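Local coordinates for protein oxidoreductase, iron/ascorbate family (PDB 3ON7) that probably acts as an iron(II)-dependent oxygenase that uses 2-oxoglutarate and oxygen, oxidising L-arginine and releasing ethene, at residues 180-185 with 250-255. Numbering follows the deposited sequence.
Sequences ITVLPT and LFLHPH
Val182 and Leu250 form a hydrogen-bonded pair of two antiparallel neighbouring strands, exchanging backbone bonds in both directions, Val182 N to Leu250 O and Leu250 N to Val182 O, each 3.0 Å. Two residues further along each strand, Leu252 N donates to Ile180 O at 2.9 Å. Between these bonds sits the non-hydrogen-bonded pair Thr181 and Phe251, whose side chains run side by side on one face of the sheet. Thr181 suits this place because its two branches differ: CG2, anti to the backbone N (OG1 at chi1 -60°), lies over the Phe251 ring, 4.1 Å from its centroid and off-centre, a CH-pi contact. Thr181 OG1 comes within 3.3 Å of Phe251 CD1 and is hydrogen-bonded to both Asp176 and Asn178. With an alanine here, Asp176 and Asn178 would probably each lose a hydrogen-bonding partner, and part of the Phe251 ring would lose its methyl cover. On the other face the two strands bring together Ile180, Val182, Leu250 and Leu252, whose hydrocarbon side chains suit a buried layer. Val182 CG2 meets Leu252 CD2 at 3.7 Å, the two side chains crossing at a slant, while Ile180 CG1 rests against Leu252 CB at 4.1 Å. Helix 103-126 covers this face, touching Ile180, Leu250 and Leu252, and Leu218 of helix 216-221 also packs on Ile180. Strand 180-184 is bonded on its other edge to strand 210-214, and strand 245-252 to strand 151-157, so the pair lies inside the larger sheet. Thr181 touches a group, His174, Asp176 and His231, whose donor atoms face one vacant point, consistent with the two-histidine, one-carboxylate iron site of 2-oxoglutarate oxygenases; Thr181 would thus be a second-shell residue to Asp176, within the double-stranded beta-helix core of the cupin-like fold.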
loop_
_atom_site.group_PDB
_atom_site.type_symbol
_atom_site.label_atom_id
_atom_site.label_comp_id
_atom_site.label_asym_id
_atom_site.label_seq_id
_atom_site.Cartn_x
_atom_site.Cartn_y
_atom_site.Cartn_z
ATOM N N ILE B 180 6.997 -1.207 23.008
ATOM C CA ILE B 180 6.838 -2.359 23.889
ATOM C C ILE B 180 5.548 -3.082 23.577
ATOM O O ILE B 180 4.598 -2.496 23.055
ATOM C CB ILE B 180 6.859 -2.022 25.420
ATOM C CG1 ILE B 180 5.749 -1.040 25.807
ATOM C CG2 ILE B 180 8.230 -1.484 25.846
ATOM C CD1 ILE B 180 5.584 -0.889 27.314
ATOM N N THR B 181 5.526 -4.350 23.951
ATOM C CA THR B 181 4.371 -5.190 23.797
ATOM C C THR B 181 3.934 -5.721 25.164
ATOM O O THR B 181 4.762 -5.968 26.005
ATOM C CB THR B 181 4.708 -6.309 22.839
ATOM O OG1 THR B 181 5.082 -5.715 21.580
ATOM C CG2 THR B 181 3.513 -7.267 22.671
ATOM N N VAL B 182 2.628 -5.883 25.368
ATOM C CA VAL B 182 2.064 -6.227 26.674
ATOM C C VAL B 182 1.075 -7.396 26.516
ATOM O O VAL B 182 0.106 -7.278 25.765
ATOM C CB VAL B 182 1.303 -4.996 27.222
ATOM C CG1 VAL B 182 0.434 -5.379 28.431
ATOM C CG2 VAL B 182 2.287 -3.858 27.525
ATOM N N LEU B 183 1.319 -8.518 27.193
ATOM C CA LEU B 183 0.495 -9.734 26.978
ATOM C C LEU B 183 0.107 -10.475 28.270
ATOM O O LEU B 183 0.967 -11.074 28.906
ATOM C CB LEU B 183 1.235 -10.695 26.044
ATOM C CG LEU B 183 0.658 -12.108 25.858
ATOM C CD1 LEU B 183 -0.572 -12.096 24.984
ATOM C CD2 LEU B 183 1.702 -13.035 25.259
ATOM N N PRO B 184 -1.200 -10.484 28.624
ATOM C CA PRO B 184 -1.653 -11.331 29.701
ATOM C C PRO B 184 -1.532 -12.788 29.308
ATOM O O PRO B 184 -1.746 -13.132 28.144
ATOM C CB PRO B 184 -3.135 -10.978 29.841
ATOM C CG PRO B 184 -3.372 -9.819 28.986
ATOM C CD PRO B 184 -2.335 -9.829 27.956
ATOM N N THR B 185 -1.198 -13.635 30.269
ATOM C CA THR B 185 -1.125 -15.064 30.013
ATOM C C THR B 185 -2.292 -15.796 30.698
ATOM O O THR B 185 -2.993 -15.195 31.520
ATOM C CB THR B 185 0.174 -15.617 30.515
ATOM O OG1 THR B 185 0.254 -15.394 31.921
ATOM C CG2 THR B 185 1.328 -14.948 29.820
ATOM N N LEU B 250 -0.970 -6.639 23.086
ATOM C CA LEU B 250 -1.160 -5.226 22.732
ATOM C C LEU B 250 0.199 -4.674 22.289
ATOM O O LEU B 250 1.141 -4.672 23.070
ATOM C CB LEU B 250 -1.672 -4.413 23.913
ATOM C CG LEU B 250 -1.783 -2.892 23.673
ATOM C CD1 LEU B 250 -2.922 -2.608 22.648
ATOM C CD2 LEU B 250 -1.972 -2.121 24.932
ATOM N N PHE B 251 0.287 -4.228 21.035
ATOM C CA PHE B 251 1.540 -3.706 20.466
ATOM C C PHE B 251 1.565 -2.184 20.550
ATOM O O PHE B 251 0.835 -1.498 19.822
ATOM C CB PHE B 251 1.690 -4.200 19.036
ATOM C CG PHE B 251 1.777 -5.710 18.936
ATOM C CD1 PHE B 251 3.005 -6.363 19.039
ATOM C CD2 PHE B 251 0.632 -6.474 18.799
ATOM C CE1 PHE B 251 3.086 -7.743 18.994
ATOM C CE2 PHE B 251 0.707 -7.851 18.723
ATOM C CZ PHE B 251 1.928 -8.493 18.832
ATOM N N LEU B 252 2.370 -1.659 21.480
ATOM C CA LEU B 252 2.450 -0.201 21.686
ATOM C C LEU B 252 3.420 0.316 20.625
ATOM O O LEU B 252 4.562 -0.144 20.568
ATOM C CB LEU B 252 2.938 0.162 23.115
ATOM C CG LEU B 252 2.029 -0.039 24.340
ATOM C CD1 LEU B 252 0.717 0.650 24.164
ATOM C CD2 LEU B 252 1.788 -1.505 24.687
ATOM N N HIS B 253 2.943 1.198 19.744
ATOM C CA HIS B 253 3.747 1.757 18.671
ATOM C C HIS B 253 3.908 3.255 18.934
ATOM O O HIS B 253 2.947 3.916 19.294
ATOM C CB HIS B 253 3.063 1.614 17.307
ATOM C CG HIS B 253 3.105 0.234 16.717
ATOM N ND1 HIS B 253 3.909 -0.091 15.644
ATOM C CD2 HIS B 253 2.398 -0.883 17.009
ATOM C CE1 HIS B 253 3.709 -1.354 15.314
ATOM N NE2 HIS B 253 2.798 -1.858 16.127
ATOM N N PRO B 254 5.108 3.802 18.695
ATOM C CA PRO B 254 5.291 5.235 18.867
ATOM C C PRO B 254 4.611 6.028 17.755
ATOM O O PRO B 254 4.258 5.451 16.749
ATOM C CB PRO B 254 6.806 5.388 18.794
ATOM C CG PRO B 254 7.243 4.283 17.962
ATOM C CD PRO B 254 6.336 3.145 18.256
ATOM N N HIS B 255 4.436 7.343 17.929
ATOM C CA HIS B 255 3.937 8.162 16.832
ATOM C C HIS B 255 4.978 8.076 15.704
ATOM O O HIS B 255 6.173 8.032 15.994
ATOM C CB HIS B 255 3.746 9.617 17.245
ATOM C CG HIS B 255 2.901 9.791 18.457
ATOM N ND1 HIS B 255 1.607 9.322 18.532
ATOM C CD2 HIS B 255 3.168 10.360 19.656
ATOM C CE1 HIS B 255 1.107 9.617 19.717
ATOM N NE2 HIS B 255 2.035 10.242 20.422
#